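Local atomic coordinates of acyl-CoA dehydrogenase (Bacillus subtilis, PDB entry 5LNX), a protein that uses bound FAD to oxidise saturated acyl-CoA thioesters to 2,3-dehydroacyl-CoA, passing the electrons on to an acceptor. Residues Asp116-Phe121 with Ile155-Ala160; Asp63-Ile68 with Leu296-Ala301; Ala120-Glu125 with Tyr164-Leu169. One frame throughout, in Å; residues are numbered along the deposited sequence.

Contact 1: residues Asp116-Phe121 with Ile155-Ala160. With FAD (flavin-adenine dinucleotide), chain S.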
loop_
_atom_site.group_PDB
_atom_site.type_symbol
_atom_site.label_atom_id
_atom_site.label_comp_id
_atom_site.label_asym_id
_atom_site.label_seq_id
_atom_site.Cartn_x
_atom_site.Cartn_y
_atom_site.Cartn_z
ATOM N N ASP D 116 -3.931 -35.293 27.313
ATOM C CA ASP D 116 -3.330 -36.647 27.223
ATOM C C ASP D 116 -3.200 -37.109 25.770
ATOM O O ASP D 116 -2.260 -37.819 25.425
ATOM C CB ASP D 116 -4.161 -37.681 27.992
ATOM C CG ASP D 116 -3.532 -39.078 27.960
ATOM O OD1 ASP D 116 -2.372 -39.235 28.418
ATOM O OD2 ASP D 116 -4.193 -40.014 27.464
ATOM N N HIS D 117 -4.151 -36.672 24.943
ATOM C CA HIS D 117 -4.112 -36.861 23.491
ATOM C C HIS D 117 -4.111 -35.560 22.707
ATOM O O HIS D 117 -4.753 -34.587 23.088
ATOM C CB HIS D 117 -5.318 -37.656 23.029
ATOM C CG HIS D 117 -5.146 -39.136 23.122
ATOM N ND1 HIS D 117 -6.069 -40.012 22.598
ATOM C CD2 HIS D 117 -4.157 -39.894 23.644
ATOM C CE1 HIS D 117 -5.670 -41.252 22.820
ATOM N NE2 HIS D 117 -4.508 -41.208 23.446
ATOM N N LEU D 118 -3.385 -35.581 21.598
ATOM C CA LEU D 118 -3.213 -34.428 20.714
ATOM C C LEU D 118 -3.868 -34.651 19.340
ATOM O O LEU D 118 -3.763 -35.733 18.737
ATOM C CB LEU D 118 -1.725 -34.130 20.494
ATOM C CG LEU D 118 -1.429 -32.876 19.649
ATOM C CD1 LEU D 118 -1.605 -31.621 20.485
ATOM C CD2 LEU D 118 -0.037 -32.926 19.021
ATOM N N GLY D 119 -4.434 -33.568 18.812
ATOM C CA GLY D 119 -5.337 -33.598 17.672
ATOM C C GLY D 119 -4.726 -33.007 16.411
ATOM O O GLY D 119 -3.919 -32.084 16.460
ATOM N N ALA D 120 -5.187 -33.509 15.270
ATOM C CA ALA D 120 -4.688 -33.085 13.978
ATOM C C ALA D 120 -5.869 -33.086 13.001
ATOM O O ALA D 120 -6.907 -33.649 13.314
ATOM C CB ALA D 120 -3.640 -34.049 13.487
ATOM N N PHE D 121 -5.650 -32.558 11.794
ATOM C CA PHE D 121 -6.751 -32.243 10.814
ATOM C C PHE D 121 -6.763 -32.756 9.388
ATOM O O PHE D 121 -7.798 -32.721 8.715
ATOM C CB PHE D 121 -7.058 -30.742 10.891
ATOM C CG PHE D 121 -8.106 -30.267 9.933
ATOM C CD1 PHE D 121 -9.435 -30.632 10.102
ATOM C CD2 PHE D 121 -7.766 -29.413 8.886
ATOM C CE1 PHE D 121 -10.414 -30.133 9.264
ATOM C CE2 PHE D 121 -8.741 -28.931 8.023
ATOM C CZ PHE D 121 -10.069 -29.289 8.216
ATOM N N ILE D 155 0.700 -31.282 7.215
ATOM C CA ILE D 155 -0.242 -31.571 8.319
ATOM C C ILE D 155 0.302 -31.130 9.673
ATOM O O ILE D 155 1.252 -31.705 10.213
ATOM C CB ILE D 155 -0.625 -33.059 8.392
ATOM C CG1 ILE D 155 -1.211 -33.538 7.055
ATOM C CG2 ILE D 155 -1.623 -33.294 9.506
ATOM C CD1 ILE D 155 -2.375 -32.709 6.563
ATOM N N THR D 156 -0.301 -30.081 10.213
ATOM C CA THR D 156 0.148 -29.535 11.492
ATOM C C THR D 156 -0.046 -30.647 12.505
ATOM O O THR D 156 -0.918 -31.494 12.328
ATOM C CB THR D 156 -0.673 -28.299 11.929
ATOM O OG1 THR D 156 -0.552 -27.256 10.954
ATOM C CG2 THR D 156 -0.192 -27.775 13.267
ATOM N N ASN D 157 0.785 -30.637 13.541
ATOM C CA ASN D 157 0.713 -31.610 14.644
ATOM C C ASN D 157 1.046 -33.051 14.199
ATOM O O ASN D 157 0.759 -34.036 14.886
ATOM C CB ASN D 157 -0.632 -31.495 15.382
ATOM C CG ASN D 157 -0.712 -30.238 16.254
ATOM O OD1 ASN D 157 0.217 -29.427 16.288
ATOM N ND2 ASN D 157 -1.850 -30.044 16.916
ATOM N N GLY D 158 1.771 -33.126 13.086
ATOM C CA GLY D 158 2.112 -34.385 12.438
ATOM C C GLY D 158 3.192 -35.184 13.143
ATOM O O GLY D 158 4.338 -34.764 13.224
ATOM N N GLY D 159 2.807 -36.345 13.663
ATOM C CA GLY D 159 3.737 -37.242 14.363
ATOM C C GLY D 159 3.658 -37.083 15.872
ATOM O O GLY D 159 4.113 -37.952 16.627
ATOM N N ALA D 160 3.167 -35.929 16.307
ATOM C CA ALA D 160 2.868 -35.681 17.717
ATOM C C ALA D 160 1.453 -36.142 17.965
ATOM O O ALA D 160 1.085 -36.506 19.076
ATOM C CB ALA D 160 3.005 -34.192 18.050
HETATM P PA FAD S . -2.605 -23.546 -3.702
HETATM O O1A FAD S . -3.926 -23.606 -2.952
HETATM O O2A FAD S . -2.331 -24.297 -4.963
HETATM O O5B FAD S . -2.425 -21.983 -4.046
HETATM C C5B FAD S . -1.259 -21.394 -4.601
HETATM C C4B FAD S . -1.538 -19.894 -4.653
HETATM O O4B FAD S . -2.534 -19.715 -5.631
HETATM C C3B FAD S . -2.084 -19.349 -3.342
HETATM O O3B FAD S . -1.657 -17.999 -3.123
HETATM C C2B FAD S . -3.573 -19.341 -3.531
HETATM O O2B FAD S . -4.143 -18.179 -2.954
HETATM C C1B FAD S . -3.701 -19.217 -5.016
HETATM N N9A FAD S . -4.870 -19.839 -5.620
HETATM C C8A FAD S . -5.027 -21.111 -6.052
HETATM N N7A FAD S . -6.251 -21.248 -6.649
HETATM C C5A FAD S . -6.875 -20.043 -6.579
HETATM C C6A FAD S . -8.141 -19.440 -7.006
HETATM N N6A FAD S . -9.087 -20.157 -7.630
HETATM N N1A FAD S . -8.336 -18.124 -6.773
HETATM C C2A FAD S . -7.443 -17.323 -6.171
HETATM N N3A FAD S . -6.271 -17.808 -5.753
HETATM C C4A FAD S . -5.938 -19.113 -5.933
HETATM N N1 FAD S . -3.548 -28.491 5.660
HETATM C C2 FAD S . -4.391 -29.231 6.420
HETATM O O2 FAD S . -5.253 -29.899 5.834
HETATM N N3 FAD S . -4.349 -29.270 7.769
HETATM C C4 FAD S . -3.442 -28.572 8.464
HETATM O O4 FAD S . -3.400 -28.614 9.718
HETATM C C4X FAD S . -2.475 -27.757 7.702
HETATM N N5 FAD S . -1.531 -27.032 8.340
HETATM C C5X FAD S . -0.632 -26.304 7.640
HETATM C C6 FAD S . 0.351 -25.659 8.343
HETATM C C7 FAD S . 1.278 -24.869 7.709
HETATM C C7M FAD S . 2.233 -24.120 8.603
HETATM C C8 FAD S . 1.243 -24.774 6.224
HETATM C C8M FAD S . 2.217 -23.940 5.435
HETATM C C9 FAD S . 0.282 -25.454 5.517
HETATM C C9A FAD S . -0.671 -26.234 6.157
HETATM N N10 FAD S . -1.651 -27.004 5.449
HETATM C C10 FAD S . -2.578 -27.751 6.217
HETATM C "C1'" FAD S . -1.788 -26.928 3.986
HETATM C "C2'" FAD S . -2.460 -25.583 3.623
HETATM O "O2'" FAD S . -3.817 -25.451 4.086
HETATM C "C3'" FAD S . -2.374 -25.329 2.125
HETATM O "O3'" FAD S . -1.051 -24.886 1.829
HETATM C "C4'" FAD S . -3.423 -24.325 1.668
HETATM O "O4'" FAD S . -4.728 -24.914 1.804
HETATM C "C5'" FAD S . -3.190 -23.832 0.218
HETATM O "O5'" FAD S . -3.019 -24.838 -0.783
HETATM P P FAD S . -1.622 -25.080 -1.592
HETATM O O1P FAD S . -1.767 -26.203 -2.603
HETATM O O2P FAD S . -0.497 -25.165 -0.597
HETATM O O3P FAD S . -1.425 -23.863 -2.638
#
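At the flavin end of the middle beta domain, the type II turn I155-G158 lies against the short strand G119-A120. The ND2 of N157 donates a hydrogen bond to G119 O at 2.9 Å. The bond is nearly straight (171° at the hydrogen), lies in the plane of the amide and meets the oxygen almost head-on. A second bond from ND2 to the backbone oxygen of I84, in helix 79-90, fixes the amide's rotation and joins turn, strand and helix at one buried nitrogen. N157 is the third residue of the turn and has the positive phi (66°) usual there. T156, just before it, faces the isoalloxazine: its OG1 donates to FAD N5 at 2.8 Å, while its backbone N makes a weak, long bond to FAD O4. With OG1 turned away from the carbonyl carbon (chi1 -60°), the hydroxyl reaches N5, the hydride-accepting atom of flavins in this family. At the other end, L118 crosses the N157 side chain at about a right angle and lays CD2 on A160 CB, 3.4 Å away. A120 CB rests near T156 O.

Contact 2: residues Asp63-Ile68 with Leu296-Ala301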
loop_
_atom_site.group_PDB
_atom_site.type_symbol
_atom_site.label_atom_id
_atom_site.label_comp_id
_atom_site.label_asym_id
_atom_site.label_seq_id
_atom_site.Cartn_x
_atom_site.Cartn_y
_atom_site.Cartn_z
ATOM N N ASP D 63 -16.372 -20.686 26.909
ATOM C CA ASP D 63 -16.936 -20.267 25.633
ATOM C C ASP D 63 -15.841 -19.957 24.604
ATOM O O ASP D 63 -14.644 -20.109 24.856
ATOM C CB ASP D 63 -17.908 -19.080 25.815
ATOM C CG ASP D 63 -17.187 -17.751 26.112
ATOM O OD1 ASP D 63 -17.716 -16.684 25.719
ATOM O OD2 ASP D 63 -16.077 -17.767 26.689
ATOM N N VAL D 64 -16.273 -19.532 23.430
ATOM C CA VAL D 64 -15.390 -19.449 22.278
ATOM C C VAL D 64 -14.546 -18.159 22.302
ATOM O O VAL D 64 -13.414 -18.135 21.820
ATOM C CB VAL D 64 -16.197 -19.664 20.996
ATOM C CG1 VAL D 64 -17.153 -18.539 20.786
ATOM C CG2 VAL D 64 -15.334 -19.890 19.761
ATOM N N VAL D 65 -15.094 -17.085 22.853
ATOM C CA VAL D 65 -14.306 -15.861 23.090
ATOM C C VAL D 65 -13.108 -16.146 24.019
ATOM O O VAL D 65 -11.969 -15.877 23.670
ATOM C CB VAL D 65 -15.174 -14.739 23.683
ATOM C CG1 VAL D 65 -14.320 -13.576 24.196
ATOM C CG2 VAL D 65 -16.166 -14.249 22.641
ATOM N N SER D 66 -13.380 -16.766 25.163
ATOM C CA SER D 66 -12.326 -17.200 26.085
ATOM C C SER D 66 -11.243 -18.051 25.408
ATOM O O SER D 66 -10.050 -17.929 25.703
ATOM C CB SER D 66 -12.936 -18.000 27.221
ATOM O OG SER D 66 -13.923 -17.257 27.907
ATOM N N TYR D 67 -11.687 -18.934 24.521
ATOM C CA TYR D 67 -10.804 -19.839 23.810
ATOM C C TYR D 67 -9.919 -19.081 22.828
ATOM O O TYR D 67 -8.719 -19.317 22.738
ATOM C CB TYR D 67 -11.640 -20.898 23.070
ATOM C CG TYR D 67 -10.919 -21.540 21.897
ATOM C CD1 TYR D 67 -9.822 -22.361 22.101
ATOM C CD2 TYR D 67 -11.331 -21.298 20.601
ATOM C CE1 TYR D 67 -9.163 -22.947 21.040
ATOM C CE2 TYR D 67 -10.677 -21.861 19.529
ATOM C CZ TYR D 67 -9.599 -22.701 19.751
ATOM O OH TYR D 67 -8.939 -23.264 18.675
ATOM N N ILE D 68 -10.551 -18.255 22.022
ATOM C CA ILE D 68 -9.857 -17.452 21.009
ATOM C C ILE D 68 -8.935 -16.484 21.705
ATOM O O ILE D 68 -7.812 -16.242 21.273
ATOM C CB ILE D 68 -10.847 -16.638 20.174
ATOM C CG1 ILE D 68 -11.143 -17.337 18.854
ATOM C CG2 ILE D 68 -10.169 -15.520 19.390
ATOM C CD1 ILE D 68 -11.959 -18.587 18.602
ATOM N N LEU D 296 -12.222 -7.090 14.675
ATOM C CA LEU D 296 -12.640 -8.049 13.648
ATOM C C LEU D 296 -12.656 -9.461 14.227
ATOM O O LEU D 296 -13.620 -10.201 14.041
ATOM C CB LEU D 296 -11.689 -8.026 12.452
ATOM C CG LEU D 296 -11.778 -6.828 11.523
ATOM C CD1 LEU D 296 -10.695 -6.940 10.467
ATOM C CD2 LEU D 296 -13.135 -6.723 10.865
ATOM N N VAL D 297 -11.578 -9.793 14.932
ATOM C CA VAL D 297 -11.398 -11.108 15.546
ATOM C C VAL D 297 -12.482 -11.410 16.574
ATOM O O VAL D 297 -13.199 -12.402 16.472
ATOM C CB VAL D 297 -10.025 -11.222 16.254
ATOM C CG1 VAL D 297 -9.936 -12.510 17.069
ATOM C CG2 VAL D 297 -8.892 -11.164 15.246
ATOM N N TYR D 298 -12.597 -10.536 17.559
ATOM C CA TYR D 298 -13.494 -10.767 18.703
ATOM C C TYR D 298 -14.979 -10.655 18.397
ATOM O O TYR D 298 -15.784 -11.319 19.040
ATOM C CB TYR D 298 -13.101 -9.868 19.885
ATOM C CG TYR D 298 -11.834 -10.387 20.523
ATOM C CD1 TYR D 298 -11.834 -11.603 21.212
ATOM C CD2 TYR D 298 -10.618 -9.727 20.351
ATOM C CE1 TYR D 298 -10.660 -12.142 21.727
ATOM C CE2 TYR D 298 -9.445 -10.245 20.867
ATOM C CZ TYR D 298 -9.468 -11.449 21.555
ATOM O OH TYR D 298 -8.326 -11.950 22.113
ATOM N N HIS D 299 -15.336 -9.814 17.436
ATOM C CA HIS D 299 -16.719 -9.731 16.979
ATOM C C HIS D 299 -17.104 -10.994 16.182
ATOM O O HIS D 299 -18.222 -11.509 16.296
ATOM C CB HIS D 299 -16.947 -8.484 16.126
ATOM C CG HIS D 299 -18.310 -8.415 15.513
ATOM N ND1 HIS D 299 -19.460 -8.404 16.269
ATOM C CD2 HIS D 299 -18.710 -8.366 14.220
ATOM C CE1 HIS D 299 -20.512 -8.346 15.471
ATOM N NE2 HIS D 299 -20.085 -8.318 14.222
ATOM N N ALA D 300 -16.168 -11.469 15.370
ATOM C CA ALA D 300 -16.316 -12.736 14.649
ATOM C C ALA D 300 -16.554 -13.901 15.610
ATOM O O ALA D 300 -17.382 -14.786 15.352
ATOM C CB ALA D 300 -15.085 -13.008 13.803
ATOM N N ALA D 301 -15.797 -13.905 16.700
ATOM C CA ALA D 301 -15.881 -14.966 17.714
ATOM C C ALA D 301 -17.120 -14.812 18.597
ATOM O O ALA D 301 -17.636 -15.783 19.142
ATOM C CB ALA D 301 -14.636 -14.976 18.577
#
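The first turn of helix 64-77 runs roughly antiparallel to L296-A301 of helix 277-305, with segment axes 9.6 Å apart at their closest and N-to-C directions at 147°. The backbones come nearest at V65 and A301, whose CA atoms are 5.7 Å apart. A301 points its methyl at the opposing helix and meets two side chains: CG1 of I68 at 4.2 Å from A301 CB, and CG2 of V65 at 4.4 Å from the same carbon. V64 sends CG1 to the carbonyl oxygen of A301. I68 reaches farther along the other helix. Its CG2, only roughly anti to the backbone N because chi1 is displaced to -98°, sits 3.8 Å from V297 CG1 and also approaches CE1 of Y298, the I68 and Y298 side chains sliding past each other in opposite directions. CG1 of V297 lies over the centre of one face of the Y298 ring, 4.3 Å above its plane, and V65 CG1 approaches the ring obliquely from the partner helix. This seam joins the N-terminal helical domain to the C-terminal helical bundle of the acyl-CoA dehydrogenase fold, two regions far apart in sequence. Helix 229-265 packs alongside, with V239 on V64, and I242 and A246 on I68. The phenol of Y298 adds a polar tie across the same seam, its OH bonding to ND1 of H72, one turn farther along the first helix. D63 N-caps that helix: its OD2 accepts from S66 N at 3.3 Å, from above the carboxylate plane, and from S66 OG. L296 and H299, which take no part in the seam, touch H295 of the third subunit, the H299 and H295 rings meeting at about 55°.

Contact 3: residues Ala120-Glu125 with Tyr164-Leu169; sequences AFALTE and YITFAL. With FAD (flavin-adenine dinucleotide), chain S.
F121 sets CE1 of its ring beside CE2 of F167, the two rings meeting obliquely with centroids 5.3 Å apart and planes at 71°. The torsion that carries the F121 ring away from its own backbone N (chi1 178°) brings it between F167 and the cofactor, where its CD2 edge comes 3.6 Å from FAD N3. L123 packs on F167 as well: its CB and CD1 touch CB and CD2 of F167, and L237 of helix 229-265 lies against both F121 and L123. At the start of the pairing, A120 CB rests 3.4 Å from CD2 of Y164, whose OH bonds to the backbone N of G159. The backbones run side by side in the same direction, a short parallel pairing at the edge of the mixed sheet of the middle domain, with A120 bridged to Y164. I165 N donates to A120 O at 3.0 Å, and two residues on F167 N donates to A122 O at 3.1 Å, nearly in line with the carbonyl. T166 lies between them; its CA-H also points at A122 O, and its hydroxyl turns back to Y164 O. The strand proper ends at A120, though the F167-A122 bond keeps the loop alongside; L123 and T124 then meet the pyrimidine end of the flavin. L123 N (3.1 Å) and T124 N (2.8 Å) both donate to FAD O2, while T124 OG1 donates to FAD N1 at 2.6 Å. Three donors around N1 and O2 would be expected to steady the negative charge that gathers there on flavin reduction. E125, next along, forms a salt bridge with K152, whose NZ also bonds to the backbone oxygens of L123 and F167.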
loop_
_atom_site.group_PDB
_atom_site.type_symbol
_atom_site.label_atom_id
_atom_site.label_comp_id
_atom_site.label_asym_id
_atom_site.label_seq_id
_atom_site.Cartn_x
_atom_site.Cartn_y
_atom_site.Cartn_z
ATOM N N ALA D 120 -5.187 -33.509 15.270
ATOM C CA ALA D 120 -4.688 -33.085 13.978
ATOM C C ALA D 120 -5.869 -33.086 13.001
ATOM O O ALA D 120 -6.907 -33.649 13.314
ATOM C CB ALA D 120 -3.640 -34.049 13.487
ATOM N N PHE D 121 -5.650 -32.558 11.794
ATOM C CA PHE D 121 -6.751 -32.243 10.814
ATOM C C PHE D 121 -6.763 -32.756 9.388
ATOM O O PHE D 121 -7.798 -32.721 8.715
ATOM C CB PHE D 121 -7.058 -30.742 10.891
ATOM C CG PHE D 121 -8.106 -30.267 9.933
ATOM C CD1 PHE D 121 -9.435 -30.632 10.102
ATOM C CD2 PHE D 121 -7.766 -29.413 8.886
ATOM C CE1 PHE D 121 -10.414 -30.133 9.264
ATOM C CE2 PHE D 121 -8.741 -28.931 8.023
ATOM C CZ PHE D 121 -10.069 -29.289 8.216
ATOM N N ALA D 122 -5.678 -33.299 8.917
ATOM C CA ALA D 122 -5.775 -34.070 7.678
ATOM C C ALA D 122 -6.864 -33.802 6.584
ATOM O O ALA D 122 -7.648 -34.703 6.210
ATOM C CB ALA D 122 -5.621 -35.582 7.867
ATOM N N LEU D 123 -6.746 -32.656 5.922
ATOM C CA LEU D 123 -7.525 -32.338 4.692
ATOM C C LEU D 123 -6.676 -32.201 3.431
ATOM O O LEU D 123 -6.916 -32.879 2.413
ATOM C CB LEU D 123 -8.287 -31.047 4.922
ATOM C CG LEU D 123 -9.101 -30.457 3.786
ATOM C CD1 LEU D 123 -10.176 -31.406 3.279
ATOM C CD2 LEU D 123 -9.694 -29.142 4.271
ATOM N N THR D 124 -5.654 -31.366 3.518
ATOM C CA THR D 124 -4.834 -30.974 2.358
ATOM C C THR D 124 -4.021 -32.126 1.725
ATOM O O THR D 124 -3.495 -33.010 2.438
ATOM C CB THR D 124 -3.858 -29.823 2.746
ATOM O OG1 THR D 124 -4.627 -28.760 3.317
ATOM C CG2 THR D 124 -3.082 -29.283 1.547
ATOM N N GLU D 125 -3.878 -32.060 0.404
ATOM C CA GLU D 125 -3.196 -33.099 -0.390
ATOM C C GLU D 125 -2.337 -32.466 -1.492
ATOM O O GLU D 125 -2.598 -31.339 -1.898
ATOM C CB GLU D 125 -4.218 -33.999 -1.113
ATOM C CG GLU D 125 -5.079 -34.885 -0.227
ATOM C CD GLU D 125 -5.835 -35.965 -1.025
ATOM O OE1 GLU D 125 -5.685 -36.020 -2.272
ATOM O OE2 GLU D 125 -6.613 -36.748 -0.424
ATOM N N TYR D 164 -6.251 -38.055 14.210
ATOM C CA TYR D 164 -6.287 -37.255 12.967
ATOM C C TYR D 164 -7.687 -37.254 12.336
ATOM O O TYR D 164 -8.129 -38.256 11.777
ATOM C CB TYR D 164 -5.278 -37.754 11.927
ATOM C CG TYR D 164 -3.830 -37.748 12.344
ATOM C CD1 TYR D 164 -3.354 -38.683 13.252
ATOM C CD2 TYR D 164 -2.905 -36.884 11.760
ATOM C CE1 TYR D 164 -2.014 -38.718 13.630
ATOM C CE2 TYR D 164 -1.558 -36.920 12.125
ATOM C CZ TYR D 164 -1.124 -37.844 13.059
ATOM O OH TYR D 164 0.188 -37.887 13.460
ATOM N N ILE D 165 -8.356 -36.100 12.398
ATOM C CA ILE D 165 -9.632 -35.896 11.698
ATOM C C ILE D 165 -9.347 -35.823 10.203
ATOM O O ILE D 165 -8.733 -34.868 9.714
ATOM C CB ILE D 165 -10.373 -34.617 12.137
ATOM C CG1 ILE D 165 -10.578 -34.580 13.648
ATOM C CG2 ILE D 165 -11.694 -34.501 11.409
ATOM C CD1 ILE D 165 -11.013 -35.885 14.300
ATOM N N THR D 166 -9.743 -36.886 9.503
ATOM C CA THR D 166 -9.245 -37.159 8.158
ATOM C C THR D 166 -10.385 -37.208 7.185
ATOM O O THR D 166 -11.402 -37.870 7.429
ATOM C CB THR D 166 -8.473 -38.503 8.060
ATOM O OG1 THR D 166 -7.523 -38.599 9.121
ATOM C CG2 THR D 166 -7.707 -38.602 6.728
ATOM N N PHE D 167 -10.142 -36.605 6.030
ATOM C CA PHE D 167 -11.155 -36.478 4.990
ATOM C C PHE D 167 -10.777 -37.301 3.768
ATOM O O PHE D 167 -9.650 -37.217 3.277
ATOM C CB PHE D 167 -11.372 -34.999 4.625
ATOM C CG PHE D 167 -11.814 -34.169 5.789
ATOM C CD1 PHE D 167 -13.151 -34.038 6.102
ATOM C CD2 PHE D 167 -10.871 -33.583 6.621
ATOM C CE1 PHE D 167 -13.545 -33.300 7.201
ATOM C CE2 PHE D 167 -11.256 -32.864 7.731
ATOM C CZ PHE D 167 -12.596 -32.712 8.022
ATOM N N ALA D 168 -11.748 -38.051 3.261
ATOM C CA ALA D 168 -11.490 -39.052 2.218
ATOM C C ALA D 168 -12.746 -39.345 1.389
ATOM O O ALA D 168 -13.837 -39.415 1.935
ATOM C CB ALA D 168 -10.932 -40.323 2.850
ATOM N N LEU D 169 -12.572 -39.507 0.076
ATOM C CA LEU D 169 -13.683 -39.862 -0.866
ATOM C C LEU D 169 -14.352 -41.213 -0.597
ATOM O O LEU D 169 -13.687 -42.255 -0.609
ATOM C CB LEU D 169 -13.166 -39.911 -2.301
ATOM C CG LEU D 169 -12.797 -38.590 -2.949
ATOM C CD1 LEU D 169 -12.109 -38.860 -4.275
ATOM C CD2 LEU D 169 -14.012 -37.703 -3.132
HETATM P PA FAD S . -2.605 -23.546 -3.702
HETATM O O1A FAD S . -3.926 -23.606 -2.952
HETATM O O2A FAD S . -2.331 -24.297 -4.963
HETATM O O5B FAD S . -2.425 -21.983 -4.046
HETATM C C5B FAD S . -1.259 -21.394 -4.601
HETATM C C4B FAD S . -1.538 -19.894 -4.653
HETATM O O4B FAD S . -2.534 -19.715 -5.631
HETATM C C3B FAD S . -2.084 -19.349 -3.342
HETATM O O3B FAD S . -1.657 -17.999 -3.123
HETATM C C2B FAD S . -3.573 -19.341 -3.531
HETATM O O2B FAD S . -4.143 -18.179 -2.954
HETATM C C1B FAD S . -3.701 -19.217 -5.016
HETATM N N9A FAD S . -4.870 -19.839 -5.620
HETATM C C8A FAD S . -5.027 -21.111 -6.052
HETATM N N7A FAD S . -6.251 -21.248 -6.649
HETATM C C5A FAD S . -6.875 -20.043 -6.579
HETATM C C6A FAD S . -8.141 -19.440 -7.006
HETATM N N6A FAD S . -9.087 -20.157 -7.630
HETATM N N1A FAD S . -8.336 -18.124 -6.773
HETATM C C2A FAD S . -7.443 -17.323 -6.171
HETATM N N3A FAD S . -6.271 -17.808 -5.753
HETATM C C4A FAD S . -5.938 -19.113 -5.933
HETATM N N1 FAD S . -3.548 -28.491 5.660
HETATM C C2 FAD S . -4.391 -29.231 6.420
HETATM O O2 FAD S . -5.253 -29.899 5.834
HETATM N N3 FAD S . -4.349 -29.270 7.769
HETATM C C4 FAD S . -3.442 -28.572 8.464
HETATM O O4 FAD S . -3.400 -28.614 9.718
HETATM C C4X FAD S . -2.475 -27.757 7.702
HETATM N N5 FAD S . -1.531 -27.032 8.340
HETATM C C5X FAD S . -0.632 -26.304 7.640
HETATM C C6 FAD S . 0.351 -25.659 8.343
HETATM C C7 FAD S . 1.278 -24.869 7.709
HETATM C C7M FAD S . 2.233 -24.120 8.603
HETATM C C8 FAD S . 1.243 -24.774 6.224
HETATM C C8M FAD S . 2.217 -23.940 5.435
HETATM C C9 FAD S . 0.282 -25.454 5.517
HETATM C C9A FAD S . -0.671 -26.234 6.157
HETATM N N10 FAD S . -1.651 -27.004 5.449
HETATM C C10 FAD S . -2.578 -27.751 6.217
HETATM C "C1'" FAD S . -1.788 -26.928 3.986
HETATM C "C2'" FAD S . -2.460 -25.583 3.623
HETATM O "O2'" FAD S . -3.817 -25.451 4.086
HETATM C "C3'" FAD S . -2.374 -25.329 2.125
HETATM O "O3'" FAD S . -1.051 -24.886 1.829
HETATM C "C4'" FAD S . -3.423 -24.325 1.668
HETATM O "O4'" FAD S . -4.728 -24.914 1.804
HETATM C "C5'" FAD S . -3.190 -23.832 0.218
HETATM O "O5'" FAD S . -3.019 -24.838 -0.783
HETATM P P FAD S . -1.622 -25.080 -1.592
HETATM O O1P FAD S . -1.767 -26.203 -2.603
HETATM O O2P FAD S . -0.497 -25.165 -0.597
HETATM O O3P FAD S . -1.425 -23.863 -2.638
#

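How the contacts relate
Contacts 1 and 3 share A120 and F121 and work on the same flavin: contact 1 brings T156 to N5, and contact 3 brings L123 and T124 to the N1-O2 side. Their centres are 12 Å apart and they touch directly, I155 CD1 lying 3.8 Å from A122 CA. R266 (NE) and the backbone oxygen of Q334, both of the second subunit, also bond to this cofactor, so the site is completed across a subunit interface. Contact 2 stands apart in the helical part of the chain, with its centre about 23 Å from that of contact 1 and 25 Å from that of contact 3. Its two segments bracket both of the others in sequence, and it touches neither.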